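Soluble lytic murein transglycosylase (PDB 1QSA) is a periplasmic lytic transglycosylase that cleaves the MurNAc-GlcNAc glycosidic bonds of peptidoglycan, leaving a 1,6-anhydro bond in the MurNAc residue. Local coordinates at residues F78-A83 with T102-N107; E86-L91 with Y108-W113; E120-A125 with D140-V145; E127-G132 with L155-R160. All blocks are in the same frame, centred on the assembly; numbering follows the deposited sequence.

Contact 1 of 4, residues F78-A83 with T102-N107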
# COMPACT_ATOMS: atom_id res chain seq x y z
N PHE A 78 16.11 1.83 -22.64
CA PHE A 78 16.91 1.67 -23.85
C PHE A 78 17.24 0.20 -24.11
O PHE A 78 17.40 -0.22 -25.26
CB PHE A 78 18.17 2.52 -23.83
CG PHE A 78 18.77 2.71 -25.19
CD1 PHE A 78 18.02 3.28 -26.22
CD2 PHE A 78 20.08 2.29 -25.45
CE1 PHE A 78 18.57 3.43 -27.51
CE2 PHE A 78 20.63 2.44 -26.73
CZ PHE A 78 19.87 3.02 -27.75
N VAL A 79 17.36 -0.59 -23.04
CA VAL A 79 17.59 -2.03 -23.22
C VAL A 79 16.39 -2.58 -23.99
O VAL A 79 16.55 -3.34 -24.95
CB VAL A 79 17.72 -2.74 -21.86
CG1 VAL A 79 17.40 -4.25 -22.00
CG2 VAL A 79 19.14 -2.60 -21.34
N ASN A 80 15.19 -2.14 -23.62
CA ASN A 80 13.98 -2.59 -24.30
C ASN A 80 13.97 -2.10 -25.77
O ASN A 80 13.51 -2.81 -26.67
CB ASN A 80 12.73 -2.16 -23.53
CG ASN A 80 12.62 -2.85 -22.18
OD1 ASN A 80 13.19 -3.92 -21.99
ND2 ASN A 80 11.92 -2.23 -21.23
N GLU A 81 14.51 -0.90 -26.02
CA GLU A 81 14.57 -0.37 -27.39
C GLU A 81 15.54 -1.21 -28.24
O GLU A 81 15.23 -1.57 -29.37
CB GLU A 81 15.00 1.11 -27.40
CG GLU A 81 15.40 1.69 -28.78
CD GLU A 81 14.35 1.51 -29.88
OE1 GLU A 81 13.14 1.34 -29.58
OE2 GLU A 81 14.73 1.56 -31.07
N LEU A 82 16.69 -1.55 -27.67
CA LEU A 82 17.67 -2.37 -28.39
C LEU A 82 17.06 -3.75 -28.66
O LEU A 82 17.29 -4.32 -29.72
CB LEU A 82 18.99 -2.46 -27.62
CG LEU A 82 19.75 -1.13 -27.57
CD1 LEU A 82 20.90 -1.24 -26.59
CD2 LEU A 82 20.25 -0.72 -28.95
N ALA A 83 16.22 -4.24 -27.75
CA ALA A 83 15.56 -5.53 -27.96
C ALA A 83 14.57 -5.39 -29.12
O ALA A 83 14.46 -6.29 -29.97
CB ALA A 83 14.84 -5.98 -26.68
N THR A 102 11.92 -5.79 -14.73
CA THR A 102 11.67 -7.16 -15.14
C THR A 102 11.66 -7.29 -16.65
O THR A 102 12.29 -8.21 -17.19
CB THR A 102 10.34 -7.69 -14.59
OG1 THR A 102 10.35 -7.52 -13.17
CG2 THR A 102 10.19 -9.16 -14.91
N GLU A 103 11.02 -6.35 -17.34
CA GLU A 103 10.94 -6.38 -18.80
C GLU A 103 12.35 -6.33 -19.41
O GLU A 103 12.68 -7.14 -20.28
CB GLU A 103 10.08 -5.25 -19.35
CG GLU A 103 9.90 -5.33 -20.86
CD GLU A 103 9.06 -4.20 -21.43
OE1 GLU A 103 8.51 -3.38 -20.65
OE2 GLU A 103 8.95 -4.12 -22.67
N ALA A 104 13.19 -5.43 -18.90
CA ALA A 104 14.57 -5.31 -19.39
C ALA A 104 15.35 -6.60 -19.07
O ALA A 104 16.20 -7.01 -19.87
CB ALA A 104 15.27 -4.09 -18.77
N GLN A 105 15.07 -7.24 -17.94
CA GLN A 105 15.77 -8.47 -17.57
C GLN A 105 15.40 -9.60 -18.53
O GLN A 105 16.26 -10.39 -18.94
CB GLN A 105 15.46 -8.86 -16.13
CG GLN A 105 16.10 -7.91 -15.12
CD GLN A 105 15.54 -8.08 -13.72
OE1 GLN A 105 14.76 -8.99 -13.45
NE2 GLN A 105 15.96 -7.20 -12.81
N CYS A 106 14.12 -9.66 -18.91
CA CYS A 106 13.64 -10.65 -19.87
C CYS A 106 14.43 -10.49 -21.17
O CYS A 106 14.90 -11.46 -21.76
CB CYS A 106 12.17 -10.44 -20.20
SG CYS A 106 10.99 -10.66 -18.83
N ASN A 107 14.60 -9.25 -21.60
CA ASN A 107 15.33 -8.98 -22.83
C ASN A 107 16.83 -9.24 -22.71
O ASN A 107 17.47 -9.72 -23.66
CB ASN A 107 15.03 -7.55 -23.30
CG ASN A 107 13.64 -7.43 -23.92
OD1 ASN A 107 13.21 -8.31 -24.67
ND2 ASN A 107 12.95 -6.34 -23.62
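N80 reaches across to helix 102-114 with a short side chain, and each of its atoms finds something there. N80 CB is the most distant, 4.2 Å from N107 ND2. The next step, with CG beside the backbone N and opposite the carbonyl carbon (chi1 -66°), brings the amide alongside E103 and N107. N80 CG sits 3.9 Å from E103 CD, because the extended E103 chain lays its carboxylate over the asparagine amide, the two planes stacked and only 21° apart. N80 ND2 shares in this stack, 3.5 Å from E103 CD. N80 OD1 does the polar work: it accepts a 2.9 Å hydrogen bond from N107 ND2, which lies above the plane of the N80 carbonyl, whereas N80 OD1 lies in the amide plane of N107. The same N80 OD1 presses against A104 CA at 3.3 Å. This is helix packing within the alpha-superhelix of Slt70, where helices 69-84 and 102-114 run side by side at 40° and the local axes of the two segments approach to 8.9 Å. Apart from the amide pair, V79 and A83 supply the apolar part: V79 CG1 lies 3.9 Å from A104 CB, and the A83 methyl sits tight against the N107 amide, A83 CB to N107 CG 3.3 Å. Replacing N80 with leucine would probably leave N107 ND2 without its acceptor and the E103 carboxylate without the flat group it lies on. The other end of the N107 amide is taken as well, since OD1 accepts from K141 on helix 138-148.

Contact 2 of 4, residues E86-L91 with Y108-W113. With SO4 (sulfate ion), chain F.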
# COMPACT_ATOMS: atom_id res chain seq x y z
N GLU A 86 16.15 -5.78 -32.23
CA GLU A 86 16.75 -7.13 -32.30
C GLU A 86 18.28 -7.04 -32.33
O GLU A 86 18.98 -7.90 -32.87
CB GLU A 86 16.19 -7.93 -33.49
CG GLU A 86 14.71 -8.23 -33.34
CD GLU A 86 14.16 -9.08 -34.48
OE1 GLU A 86 14.72 -10.16 -34.75
OE2 GLU A 86 13.15 -8.68 -35.09
N ASP A 87 18.80 -5.98 -31.72
CA ASP A 87 20.23 -5.73 -31.63
C ASP A 87 20.71 -6.37 -30.32
O ASP A 87 21.02 -5.68 -29.34
CB ASP A 87 20.48 -4.20 -31.65
CG ASP A 87 21.95 -3.85 -31.63
OD1 ASP A 87 22.80 -4.75 -31.76
OD2 ASP A 87 22.26 -2.64 -31.48
N TRP A 88 20.79 -7.70 -30.33
CA TRP A 88 21.18 -8.45 -29.14
C TRP A 88 22.60 -8.17 -28.69
O TRP A 88 22.87 -7.97 -27.50
CB TRP A 88 20.92 -9.95 -29.37
CG TRP A 88 19.53 -10.20 -29.86
CD1 TRP A 88 19.16 -10.72 -31.07
CD2 TRP A 88 18.31 -9.84 -29.19
NE1 TRP A 88 17.79 -10.69 -31.20
CE2 TRP A 88 17.24 -10.15 -30.06
CE3 TRP A 88 18.02 -9.26 -27.94
CZ2 TRP A 88 15.90 -9.91 -29.72
CZ3 TRP A 88 16.70 -9.02 -27.60
CH2 TRP A 88 15.65 -9.34 -28.50
N ARG A 89 23.53 -8.09 -29.65
CA ARG A 89 24.92 -7.79 -29.35
C ARG A 89 25.00 -6.38 -28.72
O ARG A 89 25.68 -6.16 -27.71
CB ARG A 89 25.75 -7.83 -30.63
CG ARG A 89 27.21 -7.46 -30.44
CD ARG A 89 27.93 -7.41 -31.77
NE ARG A 89 29.25 -6.80 -31.64
CZ ARG A 89 29.58 -5.61 -32.13
NH1 ARG A 89 28.69 -4.90 -32.81
NH2 ARG A 89 30.81 -5.14 -31.96
N GLY A 90 24.27 -5.43 -29.33
CA GLY A 90 24.26 -4.06 -28.82
C GLY A 90 23.66 -3.93 -27.44
O GLY A 90 24.11 -3.13 -26.60
N LEU A 91 22.63 -4.73 -27.18
CA LEU A 91 21.95 -4.72 -25.88
C LEU A 91 22.96 -5.06 -24.77
O LEU A 91 23.06 -4.34 -23.78
CB LEU A 91 20.80 -5.73 -25.90
CG LEU A 91 19.76 -5.69 -24.77
CD1 LEU A 91 18.51 -6.40 -25.21
CD2 LEU A 91 20.32 -6.31 -23.48
N TYR A 108 17.38 -8.96 -21.53
CA TYR A 108 18.80 -9.18 -21.26
C TYR A 108 19.13 -10.67 -21.39
O TYR A 108 20.11 -11.05 -22.05
CB TYR A 108 19.12 -8.69 -19.84
CG TYR A 108 20.52 -9.00 -19.34
CD1 TYR A 108 21.59 -8.13 -19.63
CD2 TYR A 108 20.77 -10.12 -18.55
CE1 TYR A 108 22.87 -8.38 -19.13
CE2 TYR A 108 22.06 -10.38 -18.04
CZ TYR A 108 23.10 -9.49 -18.33
OH TYR A 108 24.35 -9.72 -17.79
N TYR A 109 18.32 -11.52 -20.76
CA TYR A 109 18.56 -12.96 -20.85
C TYR A 109 18.29 -13.53 -22.23
O TYR A 109 19.00 -14.43 -22.66
CB TYR A 109 17.83 -13.71 -19.74
CG TYR A 109 18.49 -13.41 -18.43
CD1 TYR A 109 19.81 -13.81 -18.19
CD2 TYR A 109 17.84 -12.66 -17.45
CE1 TYR A 109 20.45 -13.49 -17.02
CE2 TYR A 109 18.49 -12.32 -16.26
CZ TYR A 109 19.80 -12.74 -16.06
OH TYR A 109 20.45 -12.44 -14.89
N TYR A 110 17.34 -12.96 -22.97
CA TYR A 110 17.10 -13.44 -24.33
C TYR A 110 18.33 -13.02 -25.17
O TYR A 110 18.78 -13.78 -26.04
CB TYR A 110 15.82 -12.83 -24.92
CG TYR A 110 15.42 -13.43 -26.24
CD1 TYR A 110 14.91 -14.74 -26.32
CD2 TYR A 110 15.51 -12.69 -27.42
CE1 TYR A 110 14.51 -15.28 -27.54
CE2 TYR A 110 15.10 -13.22 -28.64
CZ TYR A 110 14.60 -14.52 -28.70
OH TYR A 110 14.19 -15.03 -29.91
N ALA A 111 18.89 -11.85 -24.89
CA ALA A 111 20.10 -11.40 -25.60
C ALA A 111 21.26 -12.36 -25.31
O ALA A 111 22.08 -12.62 -26.19
CB ALA A 111 20.48 -9.98 -25.19
N LYS A 112 21.34 -12.84 -24.07
CA LYS A 112 22.38 -13.80 -23.68
C LYS A 112 22.24 -15.08 -24.52
O LYS A 112 23.22 -15.57 -25.06
CB LYS A 112 22.29 -14.11 -22.18
CG LYS A 112 22.85 -13.01 -21.29
CD LYS A 112 24.37 -13.03 -21.27
CE LYS A 112 24.95 -11.91 -20.40
NZ LYS A 112 26.42 -12.12 -20.17
N TRP A 113 21.01 -15.59 -24.67
CA TRP A 113 20.79 -16.79 -25.48
C TRP A 113 21.22 -16.55 -26.94
O TRP A 113 21.88 -17.40 -27.56
CB TRP A 113 19.32 -17.20 -25.45
CG TRP A 113 19.00 -18.31 -26.41
CD1 TRP A 113 19.35 -19.63 -26.29
CD2 TRP A 113 18.29 -18.19 -27.64
NE1 TRP A 113 18.90 -20.33 -27.38
CE2 TRP A 113 18.25 -19.47 -28.23
CE3 TRP A 113 17.69 -17.12 -28.32
CZ2 TRP A 113 17.62 -19.71 -29.46
CZ3 TRP A 113 17.07 -17.35 -29.54
CH2 TRP A 113 17.04 -18.64 -30.10
S SO4 F . 20.54 -24.09 -27.19
O1 SO4 F . 19.90 -25.41 -26.99
O2 SO4 F . 19.48 -23.06 -27.22
O3 SO4 F . 21.50 -23.85 -26.09
O4 SO4 F . 21.26 -24.09 -28.48
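The indole of W88 and the ring of Y110 meet in a T-shaped pair, the edge of the tyrosine directed at the face of the tryptophan. Their centroids are 5.0 Å apart and the planes stand at 79°. The closest atoms are W88 CH2 and Y110 CD2 at 3.5 Å, near the rim of the indole. Y110 presents that edge because its CG is anti to the backbone N (chi1 -172°), which sets the CD2-CE2 edge against W88. Beside the pair, W88 CE3 packs on A111 CB at 3.8 Å. L91 continues the apolar strip: its CD2 touches A111 CB and comes within 3.9 Å of Y108 CA. Here the short helix 88-94 lies on helix 102-114 in the superhelix, the small A111 letting the backbones come close, W88 CA to A111 CA 4.7 Å. One shell out, E86 CA covers the opposite face of the indole. E86, the first residue beyond the preceding helix, has positive phi in a Schellman motif, and D87 is the N-cap of the next helix, its OD1 accepting from G90 N at 2.9 Å. Further out, K141 makes a cation-pi contact with Y110, and V79 and A83 of helix 69-84 pack on L91. W113 NE1 donates to O2 of a sulfate ion, 2.8 Å away and in the ring plane; S118 OG also binds this ion, probably from the crystallisation liquor.

Contact 3 of 4, residues E120-A125 with D140-V145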
# COMPACT_ATOMS: atom_id res chain seq x y z
N GLU A 120 23.73 -19.21 -19.00
CA GLU A 120 23.42 -18.00 -18.25
C GLU A 120 21.98 -17.55 -18.52
O GLU A 120 21.26 -17.11 -17.61
CB GLU A 120 24.41 -16.89 -18.63
CG GLU A 120 24.22 -15.65 -17.81
CD GLU A 120 25.23 -14.56 -18.09
OE1 GLU A 120 26.14 -14.71 -18.94
OE2 GLU A 120 25.11 -13.51 -17.42
N ALA A 121 21.55 -17.70 -19.77
CA ALA A 121 20.19 -17.33 -20.17
C ALA A 121 19.16 -18.15 -19.38
O ALA A 121 18.17 -17.61 -18.91
CB ALA A 121 20.00 -17.54 -21.66
N TRP A 122 19.43 -19.45 -19.21
CA TRP A 122 18.52 -20.34 -18.49
C TRP A 122 18.47 -20.05 -16.99
O TRP A 122 17.41 -20.20 -16.37
CB TRP A 122 18.87 -21.81 -18.75
CG TRP A 122 18.95 -22.21 -20.21
CD1 TRP A 122 19.65 -23.27 -20.72
CD2 TRP A 122 18.34 -21.56 -21.35
NE1 TRP A 122 19.52 -23.32 -22.08
CE2 TRP A 122 18.73 -22.28 -22.50
CE3 TRP A 122 17.52 -20.43 -21.50
CZ2 TRP A 122 18.32 -21.92 -23.79
CZ3 TRP A 122 17.11 -20.07 -22.79
CH2 TRP A 122 17.51 -20.81 -23.92
N GLN A 123 19.60 -19.65 -16.42
CA GLN A 123 19.65 -19.29 -15.01
C GLN A 123 18.74 -18.08 -14.80
O GLN A 123 17.95 -18.04 -13.87
CB GLN A 123 21.08 -18.93 -14.58
CG GLN A 123 22.06 -20.09 -14.64
CD GLN A 123 23.53 -19.66 -14.73
OE1 GLN A 123 23.85 -18.46 -14.76
NE2 GLN A 123 24.42 -20.64 -14.81
N GLY A 124 18.84 -17.11 -15.71
CA GLY A 124 18.01 -15.91 -15.61
C GLY A 124 16.55 -16.22 -15.85
O GLY A 124 15.67 -15.73 -15.11
N ALA A 125 16.29 -17.01 -16.88
CA ALA A 125 14.93 -17.42 -17.22
C ALA A 125 14.24 -18.10 -16.04
O ALA A 125 13.11 -17.74 -15.70
CB ALA A 125 14.93 -18.35 -18.43
N ASP A 140 8.05 -13.95 -22.81
CA ASP A 140 7.49 -15.10 -23.53
C ASP A 140 8.50 -15.76 -24.47
O ASP A 140 8.67 -17.00 -24.43
CB ASP A 140 6.21 -14.71 -24.26
CG ASP A 140 5.07 -14.36 -23.30
OD1 ASP A 140 5.13 -14.74 -22.11
OD2 ASP A 140 4.10 -13.72 -23.75
N LYS A 141 9.21 -14.97 -25.26
CA LYS A 141 10.20 -15.53 -26.18
C LYS A 141 11.34 -16.24 -25.43
O LYS A 141 11.88 -17.25 -25.89
CB LYS A 141 10.74 -14.43 -27.11
CG LYS A 141 11.41 -13.24 -26.40
CD LYS A 141 11.82 -12.17 -27.44
CE LYS A 141 12.50 -10.98 -26.78
NZ LYS A 141 11.56 -10.24 -25.89
N LEU A 142 11.68 -15.72 -24.25
CA LEU A 142 12.73 -16.29 -23.42
C LEU A 142 12.29 -17.63 -22.83
O LEU A 142 13.04 -18.60 -22.86
CB LEU A 142 13.12 -15.33 -22.28
CG LEU A 142 14.13 -15.89 -21.25
CD1 LEU A 142 15.50 -16.20 -21.89
CD2 LEU A 142 14.28 -14.88 -20.10
N PHE A 143 11.07 -17.67 -22.28
CA PHE A 143 10.54 -18.90 -21.70
C PHE A 143 10.39 -19.96 -22.80
O PHE A 143 10.56 -21.15 -22.54
CB PHE A 143 9.18 -18.65 -21.02
CG PHE A 143 9.26 -17.74 -19.82
CD1 PHE A 143 10.42 -17.64 -19.06
CD2 PHE A 143 8.14 -16.99 -19.44
CE1 PHE A 143 10.48 -16.82 -17.93
CE2 PHE A 143 8.18 -16.16 -18.31
CZ PHE A 143 9.35 -16.07 -17.55
N SER A 144 10.04 -19.52 -24.00
CA SER A 144 9.87 -20.42 -25.15
C SER A 144 11.18 -21.09 -25.55
O SER A 144 11.23 -22.32 -25.67
CB SER A 144 9.29 -19.65 -26.34
OG SER A 144 9.03 -20.53 -27.41
N VAL A 145 12.25 -20.31 -25.74
CA VAL A 145 13.53 -20.92 -26.12
C VAL A 145 14.12 -21.75 -24.99
O VAL A 145 14.78 -22.77 -25.23
CB VAL A 145 14.58 -19.88 -26.67
CG1 VAL A 145 14.05 -19.22 -27.94
CG2 VAL A 145 14.93 -18.82 -25.62
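A125 and L142 form the close-packed heart of this crossing. The alanine methyl CB rests 3.8 Å from L142 CG, and the leucine spreads around it, CD2 reaching A125 CA at 3.9 Å. L142 can do this because its CG is anti to the backbone N (chi1 175°), which swings both methyls over helix 118-129. A second tight spot lies at the far rim of the W122 indole: CH2 is 3.7 Å from V145 CG2 and 3.6 Å from V145 O. The valine places CG2, the branch that touches, in the crowded position between its backbone N and carbonyl carbon. Helices 118-129 and 138-148 cross here at -119°, with their local axes 10.1 Å apart. No hydrogen bond spans the two segments in this packing of successive helices in the superhelix; the contact is apolar packing. Fit is looser between the two spots, where L142 CD1 stands at the edge of the indole, 4.3 Å from W122 CZ3. F143 adds a ring edge, its CE1 lying 3.6 Å from A125 O. W113 and W146 also meet W122, each with its ring at about 30° to the indole, and L128 lies against L142 and F143. The solvent side is different: Q123, D140 and S144 are exposed on the outer surfaces of the two helices.

Contact 4 of 4, residues E127-G132 with L155-R160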
# COMPACT_ATOMS: atom_id res chain seq x y z
N GLU A 127 14.79 -17.82 -12.84
CA GLU A 127 14.50 -16.85 -11.79
C GLU A 127 13.26 -16.01 -12.13
O GLU A 127 12.44 -15.71 -11.27
CB GLU A 127 15.72 -15.95 -11.58
CG GLU A 127 15.59 -15.00 -10.40
CD GLU A 127 16.88 -14.25 -10.11
OE1 GLU A 127 17.97 -14.84 -10.30
OE2 GLU A 127 16.80 -13.07 -9.70
N LEU A 128 13.13 -15.65 -13.40
CA LEU A 128 12.00 -14.85 -13.89
C LEU A 128 10.71 -15.70 -13.96
O LEU A 128 9.60 -15.18 -13.87
CB LEU A 128 12.33 -14.27 -15.27
CG LEU A 128 13.37 -13.14 -15.32
CD1 LEU A 128 13.92 -12.95 -16.74
CD2 LEU A 128 12.75 -11.85 -14.79
N TRP A 129 10.89 -17.00 -14.14
CA TRP A 129 9.79 -17.94 -14.27
C TRP A 129 9.10 -18.28 -12.95
O TRP A 129 7.88 -18.41 -12.91
CB TRP A 129 10.32 -19.23 -14.90
CG TRP A 129 9.34 -20.36 -15.01
CD1 TRP A 129 9.22 -21.45 -14.16
CD2 TRP A 129 8.39 -20.57 -16.06
NE1 TRP A 129 8.27 -22.31 -14.64
CE2 TRP A 129 7.74 -21.81 -15.80
CE3 TRP A 129 8.03 -19.84 -17.21
CZ2 TRP A 129 6.75 -22.32 -16.64
CZ3 TRP A 129 7.04 -20.36 -18.05
CH2 TRP A 129 6.41 -21.59 -17.75
N LEU A 130 9.88 -18.43 -11.90
CA LEU A 130 9.35 -18.86 -10.61
C LEU A 130 8.59 -17.82 -9.81
O LEU A 130 9.00 -17.38 -8.73
CB LEU A 130 10.45 -19.54 -9.78
CG LEU A 130 10.95 -20.86 -10.41
CD1 LEU A 130 12.21 -21.32 -9.72
CD2 LEU A 130 9.87 -21.94 -10.36
N THR A 131 7.42 -17.49 -10.34
CA THR A 131 6.49 -16.53 -9.73
C THR A 131 5.09 -16.82 -10.27
O THR A 131 4.92 -17.25 -11.42
CB THR A 131 6.86 -15.06 -10.05
OG1 THR A 131 5.91 -14.19 -9.43
CG2 THR A 131 6.89 -14.80 -11.55
N GLY A 132 4.09 -16.61 -9.41
CA GLY A 132 2.70 -16.81 -9.79
C GLY A 132 2.16 -15.60 -10.53
O GLY A 132 1.05 -15.63 -11.06
N LEU A 155 9.73 -30.09 -13.23
CA LEU A 155 9.29 -29.75 -11.88
C LEU A 155 9.17 -28.23 -11.73
O LEU A 155 8.34 -27.76 -10.95
CB LEU A 155 10.24 -30.30 -10.82
CG LEU A 155 10.22 -31.80 -10.54
CD1 LEU A 155 11.25 -32.12 -9.45
CD2 LEU A 155 8.83 -32.26 -10.10
N ALA A 156 9.99 -27.47 -12.45
CA ALA A 156 9.94 -26.01 -12.39
C ALA A 156 8.66 -25.53 -13.09
O ALA A 156 8.05 -24.54 -12.69
CB ALA A 156 11.17 -25.38 -13.05
N TYR A 157 8.25 -26.26 -14.12
CA TYR A 157 7.03 -25.93 -14.87
C TYR A 157 5.83 -26.12 -13.94
O TYR A 157 5.00 -25.22 -13.78
CB TYR A 157 6.88 -26.83 -16.11
CG TYR A 157 5.84 -26.33 -17.09
CD1 TYR A 157 4.47 -26.56 -16.87
CD2 TYR A 157 6.21 -25.58 -18.20
CE1 TYR A 157 3.51 -26.04 -17.74
CE2 TYR A 157 5.25 -25.06 -19.08
CZ TYR A 157 3.90 -25.29 -18.84
OH TYR A 157 2.97 -24.76 -19.69
N LEU A 158 5.78 -27.28 -13.28
CA LEU A 158 4.68 -27.59 -12.38
C LEU A 158 4.65 -26.63 -11.18
O LEU A 158 3.58 -26.23 -10.71
CB LEU A 158 4.79 -29.05 -11.92
CG LEU A 158 3.50 -29.70 -11.43
CD1 LEU A 158 2.44 -29.69 -12.54
CD2 LEU A 158 3.80 -31.13 -10.98
N GLU A 159 5.84 -26.22 -10.71
CA GLU A 159 5.95 -25.28 -9.59
C GLU A 159 5.32 -23.92 -9.93
O GLU A 159 4.71 -23.28 -9.07
CB GLU A 159 7.42 -25.12 -9.18
CG GLU A 159 7.70 -24.01 -8.16
CD GLU A 159 7.02 -24.20 -6.81
OE1 GLU A 159 6.40 -25.27 -6.58
OE2 GLU A 159 7.09 -23.27 -5.98
N ARG A 160 5.48 -23.46 -11.17
CA ARG A 160 4.87 -22.19 -11.52
C ARG A 160 3.35 -22.29 -11.49
O ARG A 160 2.67 -21.31 -11.16
CB ARG A 160 5.35 -21.66 -12.88
CG ARG A 160 4.89 -20.22 -13.08
CD ARG A 160 5.42 -19.56 -14.34
NE ARG A 160 5.11 -18.13 -14.31
CZ ARG A 160 5.01 -17.35 -15.38
NH1 ARG A 160 5.18 -17.85 -16.60
NH2 ARG A 160 4.71 -16.06 -15.22
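R160 stretches across the indole of W129 where helix 118-129 ends and packs on helix 154-166, two members of the alpha-superhelix. The arginine leaves the backbone with CG anti to N (chi1 -169°) and stays extended as far as NE, so that its methylene CD lies over the middle of the six-membered ring in a CH-pi contact, 3.6 Å from the centroid. The guanidinium continues over the same face, R160 CZ 4.7 Å from the centroid of that W129 ring, a cation-pi contact with the two planes tilted by 57°. R160 NE then donates to T131 O at 3.0 Å, nearly along the C=O axis and in the guanidinium plane, while NH2 is held by K133 O. W129, its CG likewise anti to the backbone N, gives NE1, in the ring plane, to A156 O at 3.0 Å. Y157 meets the benzo side obliquely, W129 CZ2 to Y157 CD2 3.7 Å, and F143 and W146 approach the indole in edge-to-face pairs. Were W129 an alanine, A156 O would probably lose one of its two donors and R160 CD the face it rests on, with a gap opening between R160 and Y157. L130, the centre of an inverse gamma turn, packs its CD2 3.7 Å from E159 CG. A156 O takes two donors, W129 NE1 and R160 N, arriving from opposite faces of its carbonyl plane.

In the fold
Reading from the N terminus, helix 69-84 runs into helix 88-94, and helix 102-114 then folds back against both. Contact 1 closes the loop between 83 and 102, contact 2 that between 91 and 108; their segments alternate, so they cross. The chain then passes to helix 118-129, where contact 3 (120-125 with 140-145) and contact 4 (127-132 with 155-160) open and likewise cross, bringing back helices 138-148 and 154-166. The two pairs lie in series. They are stitched together by the disulfide C106-C139, by the K112-E120 salt bridge, and by L128, which packs on T102, Q105 and Y109. Together they join six successive helices of the superhelix, away from the predicted active-site residue E478.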